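Local atomic coordinates of L-talarate/galactarate dehydratase (Salmonella typhimurium, PDB entry 2PP0), a protein that catalyses the magnesium-dependent dehydration of L-talarate and galactarate to 5-keto-4-deoxy-D-glucarate, and also epimerises L-talarate to galactarate. Residues E362-G366 against R367-S371; V183-S186 against R187-I191. All blocks are in the same frame, centred on the assembly; numbering follows the deposited sequence.

Overall arrangement
Interactions 1 and 2 lie within the barrel-like C-terminal region of this enolase-superfamily enzyme, on the same side of the chain's centre, with their centres about 13 Å apart. Interaction 2 comes first along the chain. It closes helix 176-188 and turns the chain toward strand 194-197, which carries substrate-binding Lys-195 and the catalytic base Lys-197. Interaction 1 comes much later, as the hairpin of strands 362-364 and 367-369, within this chain at the edge of a four-stranded mixed sheet. The two turns touch: Gly-366 N probably donates to Gly-190 O, and Leu-363 packs on Asn-189 and Gly-190. Both also touch the second subunit, so helix end and hairpin contribute to the dimer contact.

Interaction 1: E362-G366 against R367-S371; sequences ELRDG and RMWIS
Strands 362-364 and 367-369 run antiparallel, with Leu-363 and Met-368 as a non-hydrogen-bonded pair and Arg-364 and Arg-367 as a hydrogen-bonded pair, joined by Arg-364 N to Arg-367 O at 2.9 Å and a more bent return bond from Arg-367 N to Arg-364 O. Trp-369 N also donates to Glu-362 O at 2.9 Å, and a water joins Glu-362 N to Trp-369 O.

On one face, the guanidinium of Arg-364 lies over the Trp-369 indole in a cation-pi stack. The planes are 26° apart. Arg-364 NH2 is 3.5 Å from Trp-369 CE2, and Arg-364 CZ is 4.1 Å from the centroid of the Trp-369 five-membered ring. The Arg-364 chain bends at chi3 (57°), which folds the group back over the ring. Glu-362 fixes the rotation of that group: its OE2 takes Arg-364 NE at 2.8 Å in a salt bridge, and NH2 adds a weak second bond. The same carboxylate oxygen lies over the indole. Trp-369 NE1 is buried by the contact and has no modelled hydrogen-bond partner. Arg-367 points its guanidinium out of the hairpin, to Ser-161 and Glu-344.

This is a beta hairpin with a two-residue loop. Asp-365 and Gly-366 form the corner of a type I' turn, and both have positive phi. Strand 367-369 also pairs with strand 161-166, so within this chain strand 362-364 is an outer strand of a mixed sheet.

On the other face, Leu-363 CB packs on Met-368 SD at 3.7 Å. Met-368 is buried and also reaches helix 331-339.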
ATOM      1  N   GLU B 362      11.311  24.090   2.138  1.00 38.09           N
ATOM      2  CA  GLU B 362      12.518  24.593   1.501  1.00 38.79           C
ATOM      3  C   GLU B 362      12.524  24.356  -0.005  1.00 37.79           C
ATOM      4  O   GLU B 362      12.480  23.214  -0.459  1.00 37.64           O
ATOM      5  CB  GLU B 362      13.743  23.920   2.127  1.00 41.77           C
ATOM      6  CG  GLU B 362      15.087  24.444   1.630  1.00 46.49           C
ATOM      7  CD  GLU B 362      16.256  23.575   2.085  1.00 48.62           C
ATOM      8  OE1 GLU B 362      16.314  23.231   3.284  1.00 50.95           O
ATOM      9  OE2 GLU B 362      17.120  23.236   1.245  1.00 51.53           O
ATOM     10  N   LEU B 363      12.572  25.441  -0.773  1.00 36.88           N
ATOM     11  CA  LEU B 363      12.623  25.360  -2.229  1.00 36.76           C
ATOM     12  C   LEU B 363      14.052  25.693  -2.642  1.00 37.99           C
ATOM     13  O   LEU B 363      14.538  26.797  -2.395  1.00 37.43           O
ATOM     14  CB  LEU B 363      11.656  26.362  -2.872  1.00 35.99           C
ATOM     15  CG  LEU B 363      11.674  26.416  -4.408  1.00 37.38           C
ATOM     16  CD1 LEU B 363      11.267  25.058  -4.982  1.00 35.85           C
ATOM     17  CD2 LEU B 363      10.715  27.505  -4.903  1.00 36.24           C
ATOM     18  N   ARG B 364      14.723  24.735  -3.271  1.00 38.30           N
ATOM     19  CA  ARG B 364      16.102  24.931  -3.692  1.00 38.90           C
ATOM     20  C   ARG B 364      16.426  24.198  -4.989  1.00 38.40           C
ATOM     21  O   ARG B 364      16.109  23.018  -5.151  1.00 37.68           O
ATOM     22  CB  ARG B 364      17.045  24.477  -2.566  1.00 40.61           C
ATOM     23  CG  ARG B 364      18.514  24.402  -2.951  1.00 44.96           C
ATOM     24  CD  ARG B 364      19.416  24.430  -1.711  1.00 46.34           C
ATOM     25  NE  ARG B 364      19.130  23.362  -0.746  1.00 48.67           N
ATOM     26  CZ  ARG B 364      19.492  22.089  -0.891  1.00 49.16           C
ATOM     27  NH1 ARG B 364      20.162  21.699  -1.972  1.00 50.25           N
ATOM     28  NH2 ARG B 364      19.192  21.204   0.052  1.00 48.03           N
ATOM     29  N   ASP B 365      17.052  24.919  -5.912  1.00 37.63           N
ATOM     30  CA  ASP B 365      17.446  24.378  -7.205  1.00 38.66           C
ATOM     31  C   ASP B 365      16.340  23.621  -7.940  1.00 37.94           C
ATOM     32  O   ASP B 365      16.547  22.501  -8.409  1.00 37.33           O
ATOM     33  CB  ASP B 365      18.678  23.482  -7.042  1.00 41.73           C
ATOM     34  CG  ASP B 365      19.909  24.264  -6.614  1.00 45.38           C
ATOM     35  OD1 ASP B 365      20.245  25.262  -7.294  1.00 46.74           O
ATOM     36  OD2 ASP B 365      20.540  23.884  -5.602  1.00 48.28           O
ATOM     37  N   GLY B 366      15.168  24.246  -8.036  1.00 36.53           N
ATOM     38  CA  GLY B 366      14.045  23.639  -8.735  1.00 35.98           C
ATOM     39  C   GLY B 366      13.345  22.489  -8.038  1.00 35.33           C
ATOM     40  O   GLY B 366      12.512  21.820  -8.652  1.00 35.74           O
ATOM     41  N   ARG B 367      13.655  22.254  -6.766  1.00 33.65           N
ATOM     42  CA  ARG B 367      13.029  21.153  -6.033  1.00 33.19           C
ATOM     43  C   ARG B 367      12.578  21.544  -4.623  1.00 33.21           C
ATOM     44  O   ARG B 367      13.152  22.440  -3.996  1.00 33.28           O
ATOM     45  CB  ARG B 367      14.007  19.971  -5.942  1.00 32.81           C
ATOM     46  CG  ARG B 367      14.583  19.517  -7.280  1.00 32.21           C
ATOM     47  CD  ARG B 367      15.581  18.376  -7.090  1.00 32.16           C
ATOM     48  NE  ARG B 367      14.931  17.099  -6.784  1.00 32.76           N
ATOM     49  CZ  ARG B 367      14.482  16.248  -7.703  1.00 29.84           C
ATOM     50  NH1 ARG B 367      14.613  16.532  -8.992  1.00 30.81           N
ATOM     51  NH2 ARG B 367      13.905  15.114  -7.336  1.00 31.48           N
ATOM     52  N   MET B 368      11.542  20.873  -4.127  1.00 32.31           N
ATOM     53  CA  MET B 368      11.052  21.145  -2.782  1.00 33.65           C
ATOM     54  C   MET B 368      11.611  20.012  -1.920  1.00 33.95           C
ATOM     55  O   MET B 368      11.469  18.832  -2.256  1.00 34.47           O
ATOM     56  CB  MET B 368       9.515  21.164  -2.754  1.00 33.56           C
ATOM     57  CG  MET B 368       8.905  21.997  -1.616  1.00 36.04           C
ATOM     58  SD  MET B 368       9.342  23.782  -1.639  1.00 31.08           S
ATOM     59  CE  MET B 368       7.944  24.473  -2.536  1.00 37.25           C
ATOM     60  N   TRP B 369      12.266  20.371  -0.820  1.00 33.01           N
ATOM     61  CA  TRP B 369      12.879  19.379   0.050  1.00 33.11           C
ATOM     62  C   TRP B 369      12.050  18.934   1.235  1.00 32.53           C
ATOM     63  O   TRP B 369      11.350  19.731   1.855  1.00 32.77           O
ATOM     64  CB  TRP B 369      14.231  19.895   0.549  1.00 34.62           C
ATOM     65  CG  TRP B 369      15.248  19.944  -0.532  1.00 35.37           C
ATOM     66  CD1 TRP B 369      15.309  20.835  -1.564  1.00 35.86           C
ATOM     67  CD2 TRP B 369      16.305  19.007  -0.747  1.00 35.95           C
ATOM     68  NE1 TRP B 369      16.336  20.504  -2.412  1.00 36.63           N
ATOM     69  CE2 TRP B 369      16.964  19.384  -1.934  1.00 35.86           C
ATOM     70  CE3 TRP B 369      16.758  17.877  -0.051  1.00 37.04           C
ATOM     71  CZ2 TRP B 369      18.053  18.675  -2.442  1.00 37.25           C
ATOM     72  CZ3 TRP B 369      17.843  17.170  -0.557  1.00 37.11           C
ATOM     73  CH2 TRP B 369      18.477  17.574  -1.742  1.00 36.95           C
ATOM     74  N   ILE B 370      12.135  17.641   1.540  1.00 31.75           N
ATOM     75  CA  ILE B 370      11.417  17.073   2.674  1.00 30.84           C
ATOM     76  C   ILE B 370      12.259  17.366   3.908  1.00 32.22           C
ATOM     77  O   ILE B 370      13.440  17.006   3.959  1.00 30.77           O
ATOM     78  CB  ILE B 370      11.269  15.542   2.530  1.00 32.02           C
ATOM     79  CG1 ILE B 370      10.513  15.204   1.241  1.00 31.53           C
ATOM     80  CG2 ILE B 370      10.543  14.974   3.738  1.00 30.88           C
ATOM     81  CD1 ILE B 370      10.408  13.713   0.980  1.00 31.74           C
ATOM     82  N   SER B 371      11.664  18.023   4.897  1.00 32.58           N
ATOM     83  CA  SER B 371      12.394  18.353   6.115  1.00 32.34           C
ATOM     84  C   SER B 371      12.430  17.148   7.044  1.00 33.28           C
ATOM     85  O   SER B 371      11.804  16.118   6.778  1.00 32.21           O
ATOM     86  CB  SER B 371      11.745  19.541   6.832  1.00 32.61           C
ATOM     87  OG  SER B 371      10.558  19.155   7.500  1.00 32.38           O
TER
HETATM   88  O   HOH W   1      11.904  21.796   3.732  1.00 38.25           O

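Interaction 2: V183-S186 against R187-I191; sequences VVIS and RENGI
The carbonyl of Ile-185 is met from both faces by Asn-189. Asn-189 N is 3.0 Å from Ile-185 O on one face, and the side-chain ND2 comes from the other, 49° above the carbonyl plane. The oxygen is also 30° out of the amide plane of Asn-189. Asn-189 ND2 is 2.5 Å from Ile-185 O, shorter than usual for such a bond, so its exact geometry is doubtful. The amide stands beside Ile-185, whose CG2 touches Asn-189 ND2 at 3.4 Å. With CG anti to its own carbonyl carbon (chi1 -75°), Asn-189 folds this amide back along the helix.

Val-184 and Glu-188 lie side by side, one turn apart. The methyl CG1 of Val-184 meets OE2 of Glu-188 at 3.4 Å. Glu-188 OE1 stands close to Val-184 O, two acceptors with no hydrogen bond between them.

Helix 176-188 ends here in a Schellman motif. Gly-190 has positive phi and is the C-prime residue. Ile-191 N reaches back to Ser-186 O at 3.0 Å, and Gly-190 N bonds to Arg-187 O. Ile-191 CG2 packs on Ser-186 CB at 3.7 Å. Ser-186 OG is held by Asn-182 O and by Tyr-12 of the second subunit. Arg-187 extends away to Leu-217 O.

The carbonyls of Ile-185, Ser-186 and Arg-187 thus still find donors although the spiral has stopped. Glu-188 is an acid at the negative end of the helix dipole, beside a carbonyl oxygen. Its proton affinity may be raised, but it is exposed, so any rise is probably small.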
ATOM      1  N   VAL B 183       7.465  35.085 -13.363  1.00 41.44           N
ATOM      2  CA  VAL B 183       8.393  34.062 -13.837  1.00 41.21           C
ATOM      3  C   VAL B 183       9.784  34.380 -13.302  1.00 41.27           C
ATOM      4  O   VAL B 183      10.506  33.489 -12.850  1.00 41.87           O
ATOM      5  CB  VAL B 183       8.448  34.021 -15.378  1.00 40.67           C
ATOM      6  CG1 VAL B 183       9.654  33.219 -15.839  1.00 41.00           C
ATOM      7  CG2 VAL B 183       7.179  33.390 -15.922  1.00 41.62           C
ATOM      8  N   VAL B 184      10.151  35.657 -13.364  1.00 40.90           N
ATOM      9  CA  VAL B 184      11.448  36.108 -12.873  1.00 41.36           C
ATOM     10  C   VAL B 184      11.544  35.876 -11.366  1.00 41.41           C
ATOM     11  O   VAL B 184      12.527  35.317 -10.876  1.00 43.13           O
ATOM     12  CB  VAL B 184      11.656  37.606 -13.164  1.00 41.01           C
ATOM     13  CG1 VAL B 184      12.951  38.091 -12.522  1.00 41.33           C
ATOM     14  CG2 VAL B 184      11.689  37.835 -14.664  1.00 39.17           C
ATOM     15  N   ILE B 185      10.515  36.299 -10.638  1.00 41.88           N
ATOM     16  CA  ILE B 185      10.479  36.127  -9.188  1.00 41.34           C
ATOM     17  C   ILE B 185      10.589  34.648  -8.820  1.00 42.04           C
ATOM     18  O   ILE B 185      11.382  34.262  -7.953  1.00 41.13           O
ATOM     19  CB  ILE B 185       9.165  36.683  -8.594  1.00 40.79           C
ATOM     20  CG1 ILE B 185       9.076  38.191  -8.848  1.00 41.39           C
ATOM     21  CG2 ILE B 185       9.095  36.382  -7.103  1.00 40.36           C
ATOM     22  CD1 ILE B 185       7.840  38.851  -8.249  1.00 40.45           C
ATOM     23  N   SER B 186       9.789  33.828  -9.494  1.00 41.54           N
ATOM     24  CA  SER B 186       9.755  32.389  -9.258  1.00 40.74           C
ATOM     25  C   SER B 186      11.090  31.722  -9.548  1.00 41.20           C
ATOM     26  O   SER B 186      11.605  30.950  -8.737  1.00 41.98           O
ATOM     27  CB  SER B 186       8.668  31.750 -10.126  1.00 39.50           C
ATOM     28  OG  SER B 186       7.391  32.255  -9.780  1.00 39.57           O
ATOM     29  N   ARG B 187      11.647  32.016 -10.714  1.00 41.93           N
ATOM     30  CA  ARG B 187      12.916  31.432 -11.104  1.00 43.12           C
ATOM     31  C   ARG B 187      14.023  31.902 -10.161  1.00 43.78           C
ATOM     32  O   ARG B 187      14.968  31.162  -9.877  1.00 44.07           O
ATOM     33  CB  ARG B 187      13.229  31.817 -12.546  1.00 44.67           C
ATOM     34  CG  ARG B 187      14.107  30.815 -13.255  1.00 48.82           C
ATOM     35  CD  ARG B 187      14.113  31.064 -14.747  1.00 51.63           C
ATOM     36  NE  ARG B 187      15.004  30.140 -15.437  1.00 55.15           N
ATOM     37  CZ  ARG B 187      15.184  30.126 -16.752  1.00 57.85           C
ATOM     38  NH1 ARG B 187      14.529  30.988 -17.521  1.00 58.20           N
ATOM     39  NH2 ARG B 187      16.021  29.251 -17.297  1.00 59.41           N
ATOM     40  N   GLU B 188      13.892  33.133  -9.671  1.00 43.40           N
ATOM     41  CA  GLU B 188      14.867  33.700  -8.748  1.00 43.94           C
ATOM     42  C   GLU B 188      14.798  32.994  -7.398  1.00 43.42           C
ATOM     43  O   GLU B 188      15.796  32.906  -6.682  1.00 42.98           O
ATOM     44  CB  GLU B 188      14.606  35.199  -8.548  1.00 45.62           C
ATOM     45  CG  GLU B 188      15.739  36.099  -9.032  1.00 49.02           C
ATOM     46  CD  GLU B 188      15.781  36.250 -10.547  1.00 51.72           C
ATOM     47  OE1 GLU B 188      15.731  35.216 -11.256  1.00 52.96           O
ATOM     48  OE2 GLU B 188      15.874  37.406 -11.029  1.00 51.34           O
ATOM     49  N   ASN B 189      13.614  32.495  -7.053  1.00 42.25           N
ATOM     50  CA  ASN B 189      13.423  31.800  -5.785  1.00 40.55           C
ATOM     51  C   ASN B 189      13.699  30.302  -5.886  1.00 38.81           C
ATOM     52  O   ASN B 189      13.430  29.550  -4.951  1.00 37.34           O
ATOM     53  CB  ASN B 189      12.009  32.050  -5.262  1.00 42.18           C
ATOM     54  CG  ASN B 189      11.838  33.448  -4.695  1.00 44.43           C
ATOM     55  OD1 ASN B 189      12.307  33.746  -3.596  1.00 44.50           O
ATOM     56  ND2 ASN B 189      11.171  34.316  -5.449  1.00 46.35           N
ATOM     57  N   GLY B 190      14.227  29.875  -7.030  1.00 37.85           N
ATOM     58  CA  GLY B 190      14.568  28.476  -7.218  1.00 37.86           C
ATOM     59  C   GLY B 190      13.501  27.543  -7.764  1.00 37.28           C
ATOM     60  O   GLY B 190      13.600  26.332  -7.580  1.00 37.68           O
ATOM     61  N   ILE B 191      12.492  28.084  -8.437  1.00 35.67           N
ATOM     62  CA  ILE B 191      11.427  27.248  -8.985  1.00 35.31           C
ATOM     63  C   ILE B 191      11.963  26.346 -10.097  1.00 34.49           C
ATOM     64  O   ILE B 191      12.875  26.730 -10.833  1.00 36.57           O
ATOM     65  CB  ILE B 191      10.260  28.109  -9.541  1.00 35.16           C
ATOM     66  CG1 ILE B 191       8.996  27.255  -9.656  1.00 34.65           C
ATOM     67  CG2 ILE B 191      10.624  28.684 -10.904  1.00 35.74           C
ATOM     68  CD1 ILE B 191       8.460  26.795  -8.321  1.00 34.95           C
TER